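Local coordinates for regulatory protein RecX (Lactobacillus reuteri, PDB 3D5L) that probably modulates the activity of the recombinase RecA and belongs to the RecX family of DNA-repair regulators, at residues A4-Y18 and Y21-L35. Numbering follows the deposited sequence.
Sequences AKISKIEAQKRKGRY and YLDGKYAFPVAESVL. With SO4 (sulfate ion), chain C.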
ATOM      1  N   ALA A   4     -42.110   5.903   5.427  1.00 32.63           N
ATOM      2  CA  ALA A   4     -41.849   4.753   6.285  1.00 32.79           C
ATOM      3  C   ALA A   4     -41.225   5.251   7.589  1.00 31.97           C
ATOM      4  O   ALA A   4     -40.559   6.280   7.601  1.00 31.25           O
ATOM      5  CB  ALA A   4     -40.907   3.780   5.589  1.00 31.17           C
ATOM      6  N   LYS A   5     -41.446   4.520   8.679  1.00 31.44           N
ATOM      7  CA  LYS A   5     -40.903   4.900   9.979  1.00 32.46           C
ATOM      8  C   LYS A   5     -40.207   3.703  10.628  1.00 31.51           C
ATOM      9  O   LYS A   5     -40.735   2.593  10.631  1.00 31.39           O
ATOM     10  CB  LYS A   5     -42.030   5.401  10.888  1.00 33.92           C
ATOM     11  CG  LYS A   5     -41.661   6.579  11.785  1.00 38.07           C
ATOM     12  CD  LYS A   5     -42.907   7.119  12.497  1.00 40.17           C
ATOM     13  CE  LYS A   5     -42.670   8.477  13.168  1.00 42.17           C
ATOM     14  NZ  LYS A   5     -41.929   8.419  14.468  1.00 42.35           N
ATOM     15  N   ILE A   6     -39.019   3.932  11.174  1.00 31.07           N
ATOM     16  CA  ILE A   6     -38.254   2.870  11.819  1.00 29.67           C
ATOM     17  C   ILE A   6     -38.889   2.427  13.137  1.00 30.06           C
ATOM     18  O   ILE A   6     -38.954   3.202  14.095  1.00 30.08           O
ATOM     19  CB  ILE A   6     -36.805   3.329  12.080  1.00 27.39           C
ATOM     20  CG1 ILE A   6     -36.114   3.606  10.741  1.00 26.13           C
ATOM     21  CG2 ILE A   6     -36.052   2.272  12.870  1.00 23.75           C
ATOM     22  CD1 ILE A   6     -34.722   4.190  10.871  1.00 26.04           C
ATOM     23  N   SER A   7     -39.340   1.174  13.183  1.00 29.12           N
ATOM     24  CA  SER A   7     -39.980   0.630  14.381  1.00 29.65           C
ATOM     25  C   SER A   7     -39.005  -0.100  15.306  1.00 29.64           C
ATOM     26  O   SER A   7     -39.329  -0.392  16.457  1.00 30.96           O
ATOM     27  CB  SER A   7     -41.110  -0.331  13.994  1.00 29.81           C
ATOM     28  OG  SER A   7     -40.604  -1.568  13.511  1.00 27.60           O
ATOM     29  N   LYS A   8     -37.815  -0.403  14.808  1.00 28.55           N
ATOM     30  CA  LYS A   8     -36.839  -1.103  15.623  1.00 27.45           C
ATOM     31  C   LYS A   8     -35.472  -1.141  14.952  1.00 26.18           C
ATOM     32  O   LYS A   8     -35.354  -1.086  13.733  1.00 24.90           O
ATOM     33  CB  LYS A   8     -37.313  -2.537  15.889  1.00 29.48           C
ATOM     34  CG  LYS A   8     -36.417  -3.324  16.824  1.00 28.40           C
ATOM     35  CD  LYS A   8     -36.515  -4.820  16.558  1.00 33.06           C
ATOM     36  CE  LYS A   8     -37.859  -5.409  16.954  1.00 33.76           C
ATOM     37  NZ  LYS A   8     -37.915  -6.892  16.696  1.00 33.27           N
ATOM     38  N   ILE A   9     -34.437  -1.238  15.773  1.00 25.85           N
ATOM     39  CA  ILE A   9     -33.069  -1.316  15.292  1.00 24.41           C
ATOM     40  C   ILE A   9     -32.423  -2.381  16.155  1.00 24.15           C
ATOM     41  O   ILE A   9     -32.314  -2.225  17.365  1.00 24.22           O
ATOM     42  CB  ILE A   9     -32.335   0.016  15.477  1.00 23.27           C
ATOM     43  CG1 ILE A   9     -33.032   1.102  14.652  1.00 24.19           C
ATOM     44  CG2 ILE A   9     -30.883  -0.132  15.064  1.00 22.68           C
ATOM     45  CD1 ILE A   9     -32.429   2.488  14.815  1.00 23.52           C
ATOM     46  N   GLU A  10     -32.022  -3.484  15.545  1.00 23.86           N
ATOM     47  CA  GLU A  10     -31.413  -4.539  16.330  1.00 24.50           C
ATOM     48  C   GLU A  10     -30.009  -4.843  15.845  1.00 23.03           C
ATOM     49  O   GLU A  10     -29.749  -4.907  14.641  1.00 25.57           O
ATOM     50  CB  GLU A  10     -32.272  -5.803  16.278  1.00 27.60           C
ATOM     51  CG  GLU A  10     -32.228  -6.539  14.955  1.00 33.47           C
ATOM     52  CD  GLU A  10     -32.728  -7.965  15.081  1.00 35.77           C
ATOM     53  OE1 GLU A  10     -32.467  -8.778  14.161  1.00 35.09           O
ATOM     54  OE2 GLU A  10     -33.382  -8.263  16.105  1.00 37.97           O
ATOM     55  N   ALA A  11     -29.101  -5.022  16.788  1.00 18.93           N
ATOM     56  CA  ALA A  11     -27.726  -5.316  16.451  1.00 19.35           C
ATOM     57  C   ALA A  11     -27.679  -6.727  15.900  1.00 18.88           C
ATOM     58  O   ALA A  11     -28.372  -7.611  16.395  1.00 18.57           O
ATOM     59  CB  ALA A  11     -26.843  -5.207  17.693  1.00 17.05           C
ATOM     60  N   GLN A  12     -26.883  -6.937  14.861  1.00 18.15           N
ATOM     61  CA  GLN A  12     -26.764  -8.266  14.298  1.00 18.43           C
ATOM     62  C   GLN A  12     -25.932  -9.047  15.310  1.00 19.65           C
ATOM     63  O   GLN A  12     -25.488  -8.489  16.312  1.00 17.54           O
ATOM     64  CB  GLN A  12     -26.056  -8.204  12.942  1.00 17.96           C
ATOM     65  CG  GLN A  12     -26.691  -7.229  11.968  1.00 17.36           C
ATOM     66  CD  GLN A  12     -26.141  -7.366  10.557  1.00 17.34           C
ATOM     67  OE1 GLN A  12     -25.006  -7.805  10.361  1.00 20.14           O
ATOM     68  NE2 GLN A  12     -26.936  -6.966   9.569  1.00 14.56           N
ATOM     69  N   LYS A  13     -25.713 -10.332  15.051  1.00 21.16           N
ATOM     70  CA  LYS A  13     -24.924 -11.153  15.964  1.00 21.72           C
ATOM     71  C   LYS A  13     -23.497 -10.607  16.097  1.00 20.67           C
ATOM     72  O   LYS A  13     -22.962 -10.512  17.201  1.00 19.24           O
ATOM     73  CB  LYS A  13     -24.903 -12.606  15.474  1.00 23.56           C
ATOM     74  CG  LYS A  13     -24.177 -13.565  16.403  1.00 29.25           C
ATOM     75  CD  LYS A  13     -24.254 -15.000  15.892  1.00 33.42           C
ATOM     76  CE  LYS A  13     -23.626 -15.975  16.877  1.00 37.74           C
ATOM     77  NZ  LYS A  13     -24.295 -15.958  18.233  1.00 41.59           N
ATOM     78  N   ARG A  14     -22.883 -10.245  14.975  1.00 20.42           N
ATOM     79  CA  ARG A  14     -21.528  -9.702  14.996  1.00 21.53           C
ATOM     80  C   ARG A  14     -21.610  -8.173  15.042  1.00 18.72           C
ATOM     81  O   ARG A  14     -22.425  -7.573  14.354  1.00 16.01           O
ATOM     82  CB  ARG A  14     -20.771 -10.150  13.749  1.00 27.10           C
ATOM     83  CG  ARG A  14     -20.988 -11.618  13.405  1.00 34.53           C
ATOM     84  CD  ARG A  14     -19.866 -12.499  13.918  1.00 40.88           C
ATOM     85  NE  ARG A  14     -18.593 -12.152  13.289  1.00 47.21           N
ATOM     86  CZ  ARG A  14     -17.706 -13.039  12.840  1.00 49.31           C
ATOM     87  NH1 ARG A  14     -17.948 -14.342  12.942  1.00 50.23           N
ATOM     88  NH2 ARG A  14     -16.571 -12.619  12.292  1.00 50.76           N
ATOM     89  N   LYS A  15     -20.763  -7.553  15.858  1.00 17.08           N
ATOM     90  CA  LYS A  15     -20.761  -6.101  16.011  1.00 17.51           C
ATOM     91  C   LYS A  15     -20.423  -5.295  14.751  1.00 18.15           C
ATOM     92  O   LYS A  15     -19.686  -5.755  13.869  1.00 16.81           O
ATOM     93  CB  LYS A  15     -19.783  -5.697  17.120  1.00 17.60           C
ATOM     94  CG  LYS A  15     -18.325  -6.042  16.830  1.00 17.33           C
ATOM     95  CD  LYS A  15     -17.473  -5.963  18.093  1.00 20.51           C
ATOM     96  CE  LYS A  15     -15.994  -6.213  17.802  1.00 20.96           C
ATOM     97  NZ  LYS A  15     -15.461  -5.163  16.889  1.00 23.44           N
ATOM     98  N   GLY A  16     -20.973  -4.084  14.687  1.00 16.94           N
ATOM     99  CA  GLY A  16     -20.697  -3.198  13.574  1.00 18.17           C
ATOM    100  C   GLY A  16     -21.815  -2.974  12.582  1.00 18.99           C
ATOM    101  O   GLY A  16     -21.799  -1.983  11.842  1.00 18.39           O
ATOM    102  N   ARG A  17     -22.780  -3.888  12.557  1.00 19.39           N
ATOM    103  CA  ARG A  17     -23.895  -3.795  11.621  1.00 20.18           C
ATOM    104  C   ARG A  17     -25.214  -3.885  12.372  1.00 20.66           C
ATOM    105  O   ARG A  17     -25.280  -4.501  13.440  1.00 18.48           O
ATOM    106  CB  ARG A  17     -23.828  -4.940  10.617  1.00 21.53           C
ATOM    107  CG  ARG A  17     -22.449  -5.244  10.062  1.00 21.80           C
ATOM    108  CD  ARG A  17     -22.220  -4.535   8.774  1.00 22.40           C
ATOM    109  NE  ARG A  17     -23.298  -4.777   7.819  1.00 21.24           N
ATOM    110  CZ  ARG A  17     -23.527  -3.992   6.774  1.00 19.06           C
ATOM    111  NH1 ARG A  17     -22.744  -2.937   6.570  1.00 17.35           N
ATOM    112  NH2 ARG A  17     -24.542  -4.236   5.957  1.00 18.14           N
ATOM    113  N   TYR A  18     -26.265  -3.294  11.794  1.00 20.94           N
ATOM    114  CA  TYR A  18     -27.591  -3.292  12.410  1.00 20.76           C
ATOM    115  C   TYR A  18     -28.704  -3.641  11.440  1.00 20.77           C
ATOM    116  O   TYR A  18     -28.601  -3.385  10.241  1.00 21.05           O
ATOM    117  CB  TYR A  18     -27.890  -1.920  13.004  1.00 19.94           C
ATOM    118  CG  TYR A  18     -26.902  -1.495  14.060  1.00 23.70           C
ATOM    119  CD1 TYR A  18     -27.131  -1.773  15.414  1.00 23.40           C
ATOM    120  CD2 TYR A  18     -25.712  -0.851  13.705  1.00 21.84           C
ATOM    121  CE1 TYR A  18     -26.200  -1.415  16.386  1.00 24.51           C
ATOM    122  CE2 TYR A  18     -24.776  -0.493  14.665  1.00 24.87           C
ATOM    123  CZ  TYR A  18     -25.022  -0.774  16.006  1.00 25.48           C
ATOM    124  OH  TYR A  18     -24.101  -0.388  16.962  1.00 28.18           O
ATOM    125  N   TYR A  21     -35.883  -2.118  10.962  1.00 24.47           N
ATOM    126  CA  TYR A  21     -37.268  -2.507  10.726  1.00 25.29           C
ATOM    127  C   TYR A  21     -38.122  -1.272  10.489  1.00 26.47           C
ATOM    128  O   TYR A  21     -38.116  -0.340  11.289  1.00 26.53           O
ATOM    129  CB  TYR A  21     -37.822  -3.262  11.935  1.00 24.49           C
ATOM    130  CG  TYR A  21     -37.167  -4.597  12.189  1.00 24.17           C
ATOM    131  CD1 TYR A  21     -37.842  -5.789  11.936  1.00 25.43           C
ATOM    132  CD2 TYR A  21     -35.862  -4.670  12.672  1.00 24.69           C
ATOM    133  CE1 TYR A  21     -37.227  -7.031  12.161  1.00 25.04           C
ATOM    134  CE2 TYR A  21     -35.241  -5.891  12.896  1.00 22.57           C
ATOM    135  CZ  TYR A  21     -35.925  -7.064  12.639  1.00 24.69           C
ATOM    136  OH  TYR A  21     -35.286  -8.268  12.845  1.00 27.48           O
ATOM    137  N   LEU A  22     -38.856  -1.271   9.385  1.00 27.75           N
ATOM    138  CA  LEU A  22     -39.727  -0.153   9.069  1.00 30.58           C
ATOM    139  C   LEU A  22     -41.171  -0.582   9.272  1.00 31.64           C
ATOM    140  O   LEU A  22     -41.636  -1.550   8.663  1.00 32.42           O
ATOM    141  CB  LEU A  22     -39.509   0.307   7.625  1.00 30.35           C
ATOM    142  CG  LEU A  22     -38.149   0.960   7.375  1.00 31.16           C
ATOM    143  CD1 LEU A  22     -37.938   1.200   5.888  1.00 32.17           C
ATOM    144  CD2 LEU A  22     -38.075   2.261   8.148  1.00 31.29           C
ATOM    145  N   ASP A  23     -41.869   0.117  10.162  1.00 32.36           N
ATOM    146  CA  ASP A  23     -43.273  -0.183  10.435  1.00 33.91           C
ATOM    147  C   ASP A  23     -43.493  -1.637  10.841  1.00 34.11           C
ATOM    148  O   ASP A  23     -44.407  -2.301  10.341  1.00 34.37           O
ATOM    149  CB  ASP A  23     -44.111   0.150   9.198  1.00 34.49           C
ATOM    150  CG  ASP A  23     -43.956   1.598   8.768  1.00 35.32           C
ATOM    151  OD1 ASP A  23     -44.398   2.501   9.520  1.00 33.11           O
ATOM    152  OD2 ASP A  23     -43.390   1.832   7.676  1.00 37.10           O
ATOM    153  N   GLY A  24     -42.643  -2.122  11.747  1.00 33.64           N
ATOM    154  CA  GLY A  24     -42.757  -3.486  12.235  1.00 31.64           C
ATOM    155  C   GLY A  24     -42.167  -4.592  11.378  1.00 32.10           C
ATOM    156  O   GLY A  24     -42.277  -5.763  11.748  1.00 32.99           O
ATOM    157  N   LYS A  25     -41.538  -4.249  10.254  1.00 31.91           N
ATOM    158  CA  LYS A  25     -40.960  -5.267   9.367  1.00 31.90           C
ATOM    159  C   LYS A  25     -39.506  -4.993   8.965  1.00 30.45           C
ATOM    160  O   LYS A  25     -39.125  -3.847   8.709  1.00 30.17           O
ATOM    161  CB  LYS A  25     -41.791  -5.385   8.087  1.00 33.59           C
ATOM    162  CG  LYS A  25     -43.296  -5.426   8.300  1.00 38.14           C
ATOM    163  CD  LYS A  25     -44.023  -5.365   6.962  1.00 40.88           C
ATOM    164  CE  LYS A  25     -45.538  -5.281   7.131  1.00 42.50           C
ATOM    165  NZ  LYS A  25     -46.218  -5.152   5.806  1.00 42.09           N
ATOM    166  N   TYR A  26     -38.706  -6.054   8.889  1.00 28.47           N
ATOM    167  CA  TYR A  26     -37.309  -5.923   8.501  1.00 27.19           C
ATOM    168  C   TYR A  26     -37.204  -5.244   7.143  1.00 26.43           C
ATOM    169  O   TYR A  26     -37.881  -5.644   6.190  1.00 28.01           O
ATOM    170  CB  TYR A  26     -36.639  -7.290   8.422  1.00 25.65           C
ATOM    171  CG  TYR A  26     -35.207  -7.210   7.933  1.00 27.07           C
ATOM    172  CD1 TYR A  26     -34.184  -6.736   8.767  1.00 26.19           C
ATOM    173  CD2 TYR A  26     -34.882  -7.558   6.627  1.00 26.11           C
ATOM    174  CE1 TYR A  26     -32.881  -6.609   8.304  1.00 27.37           C
ATOM    175  CE2 TYR A  26     -33.579  -7.435   6.152  1.00 26.92           C
ATOM    176  CZ  TYR A  26     -32.588  -6.960   6.991  1.00 27.43           C
ATOM    177  OH  TYR A  26     -31.305  -6.831   6.514  1.00 27.54           O
ATOM    178  N   ALA A  27     -36.350  -4.227   7.052  1.00 25.12           N
ATOM    179  CA  ALA A  27     -36.165  -3.490   5.802  1.00 22.86           C
ATOM    180  C   ALA A  27     -34.755  -3.600   5.215  1.00 22.67           C
ATOM    181  O   ALA A  27     -34.590  -4.014   4.067  1.00 23.52           O
ATOM    182  CB  ALA A  27     -36.529  -2.027   6.004  1.00 20.84           C
ATOM    183  N   PHE A  28     -33.734  -3.235   5.984  1.00 20.97           N
ATOM    184  CA  PHE A  28     -32.371  -3.307   5.457  1.00 19.30           C
ATOM    185  C   PHE A  28     -31.303  -3.178   6.531  1.00 17.71           C
ATOM    186  O   PHE A  28     -31.583  -2.763   7.659  1.00 18.76           O
ATOM    187  CB  PHE A  28     -32.170  -2.231   4.377  1.00 17.68           C
ATOM    188  CG  PHE A  28     -32.425  -0.839   4.857  1.00 19.57           C
ATOM    189  CD1 PHE A  28     -31.439  -0.126   5.528  1.00 20.38           C
ATOM    190  CD2 PHE A  28     -33.661  -0.238   4.649  1.00 20.15           C
ATOM    191  CE1 PHE A  28     -31.680   1.165   5.984  1.00 22.00           C
ATOM    192  CE2 PHE A  28     -33.913   1.049   5.100  1.00 21.10           C
ATOM    193  CZ  PHE A  28     -32.920   1.755   5.770  1.00 22.37           C
ATOM    194  N   PRO A  29     -30.053  -3.536   6.193  1.00 15.67           N
ATOM    195  CA  PRO A  29     -28.978  -3.441   7.173  1.00 15.34           C
ATOM    196  C   PRO A  29     -28.106  -2.229   6.867  1.00 14.70           C
ATOM    197  O   PRO A  29     -28.041  -1.766   5.725  1.00 13.90           O
ATOM    198  CB  PRO A  29     -28.233  -4.727   6.940  1.00 15.69           C
ATOM    199  CG  PRO A  29     -28.173  -4.728   5.430  1.00 12.41           C
ATOM    200  CD  PRO A  29     -29.577  -4.260   5.001  1.00 12.78           C
ATOM    201  N   VAL A  30     -27.440  -1.714   7.888  1.00 11.86           N
ATOM    202  CA  VAL A  30     -26.573  -0.572   7.697  1.00 10.72           C
ATOM    203  C   VAL A  30     -25.355  -0.723   8.578  1.00  9.84           C
ATOM    204  O   VAL A  30     -25.464  -1.181   9.709  1.00 11.06           O
ATOM    205  CB  VAL A  30     -27.291   0.755   8.052  1.00  9.95           C
ATOM    206  CG1 VAL A  30     -28.289   1.113   6.964  1.00 13.62           C
ATOM    207  CG2 VAL A  30     -28.017   0.618   9.383  1.00 10.22           C
ATOM    208  N   ALA A  31     -24.193  -0.370   8.042  1.00  8.52           N
ATOM    209  CA  ALA A  31     -22.962  -0.417   8.808  1.00 10.78           C
ATOM    210  C   ALA A  31     -23.172   0.665   9.863  1.00 12.46           C
ATOM    211  O   ALA A  31     -24.038   1.531   9.705  1.00 13.92           O
ATOM    212  CB  ALA A  31     -21.749  -0.064   7.911  1.00  6.33           C
ATOM    213  N   GLU A  32     -22.391   0.628  10.932  1.00 12.24           N
ATOM    214  CA  GLU A  32     -22.534   1.633  11.967  1.00 14.52           C
ATOM    215  C   GLU A  32     -22.334   3.050  11.412  1.00 13.62           C
ATOM    216  O   GLU A  32     -23.142   3.931  11.684  1.00 13.88           O
ATOM    217  CB  GLU A  32     -21.534   1.372  13.093  1.00 17.90           C
ATOM    218  CG  GLU A  32     -21.868   2.104  14.373  1.00 25.84           C
ATOM    219  CD  GLU A  32     -20.838   1.869  15.457  1.00 30.11           C
ATOM    220  OE1 GLU A  32     -20.459   0.695  15.670  1.00 32.99           O
ATOM    221  OE2 GLU A  32     -20.417   2.856  16.101  1.00 32.91           O
ATOM    222  N   SER A  33     -21.268   3.264  10.634  1.00 13.52           N
ATOM    223  CA  SER A  33     -20.969   4.587  10.067  1.00 14.53           C
ATOM    224  C   SER A  33     -22.100   5.161   9.217  1.00 14.87           C
ATOM    225  O   SER A  33     -22.248   6.379   9.115  1.00 16.08           O
ATOM    226  CB  SER A  33     -19.678   4.547   9.222  1.00 16.26           C
ATOM    227  OG  SER A  33     -19.901   4.042   7.908  1.00 16.47           O
ATOM    228  N   VAL A  34     -22.883   4.287   8.591  1.00 15.14           N
ATOM    229  CA  VAL A  34     -24.003   4.733   7.765  1.00 16.05           C
ATOM    230  C   VAL A  34     -25.179   5.087   8.668  1.00 17.54           C
ATOM    231  O   VAL A  34     -25.942   6.019   8.395  1.00 16.21           O
ATOM    232  CB  VAL A  34     -24.447   3.636   6.788  1.00 13.60           C
ATOM    233  CG1 VAL A  34     -25.690   4.079   6.035  1.00 11.08           C
ATOM    234  CG2 VAL A  34     -23.315   3.326   5.823  1.00 14.47           C
ATOM    235  N   LEU A  35     -25.319   4.327   9.745  1.00 19.80           N
ATOM    236  CA  LEU A  35     -26.386   4.562  10.703  1.00 22.28           C
ATOM    237  C   LEU A  35     -26.173   5.943  11.310  1.00 22.42           C
ATOM    238  O   LEU A  35     -27.129   6.683  11.544  1.00 23.19           O
ATOM    239  CB  LEU A  35     -26.349   3.496  11.791  1.00 22.79           C
ATOM    240  CG  LEU A  35     -27.366   3.666  12.913  1.00 24.88           C
ATOM    241  CD1 LEU A  35     -28.129   2.364  13.097  1.00 25.96           C
ATOM    242  CD2 LEU A  35     -26.649   4.078  14.199  1.00 25.60           C
TER
HETATM  243  S   SO4 C 301     -25.544  -7.673   5.771  1.00 28.32           S
HETATM  244  O1  SO4 C 301     -25.501  -6.867   7.005  1.00 30.45           O
HETATM  245  O2  SO4 C 301     -26.884  -8.281   5.668  1.00 31.46           O
HETATM  246  O3  SO4 C 301     -24.520  -8.728   5.810  1.00 30.91           O
HETATM  247  O4  SO4 C 301     -25.267  -6.803   4.608  1.00 31.04           O
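With chi1 at -175°, Lys-8 sets CG opposite its own amide nitrogen and bends at chi3 (-69°), which lays the chain over one face of the Tyr-21 ring: CD makes a CH-pi contact and NZ stands 4.6 Å from the ring centroid, 13° off the normal, a cation-pi geometry. Tyr-26 CD1 lies over the opposite face, while Glu-10 CG meets the ring edge and OE1, which also accepts from Asn-19, takes a weak bond from Tyr-21 OH. Ser-7 and Lys-8 stand opposite the single residue Tyr-21, Ser-7 N bonding to Tyr-21 O at 2.7 Å and Tyr-21 N to Lys-8 O at 3.0 Å, the evidence for a classic beta bulge. Ser-7 OG accepts from Gly-24 N (2.8 Å) in the type I' turn. Arg-17, bent at chi2 and chi3, places its guanidinium over Ala-31 N and edge-on to O1 of a sulfate probably from the crystallisation liquor, an atom which receives NE (3.1 Å) and NH2 besides Gln-12 NE2 (2.9 Å); NH1 is salt-bridged to Asp-58. A leucine at Arg-17 would probably cost the sulfate its NE and NH2 bonds and Asp-58 its salt-bridge partner. Backbone bonds Tyr-18 N to Val-30 O and Val-30 N to Tyr-18 O, both 3.1 Å, carry the strand pairing to Ala-31, the N-cap of helix 32-37. Two hairpins sharing strand 17-22 form an antiparallel beta-meander, its central strand flanked by 4-11 and 25-31.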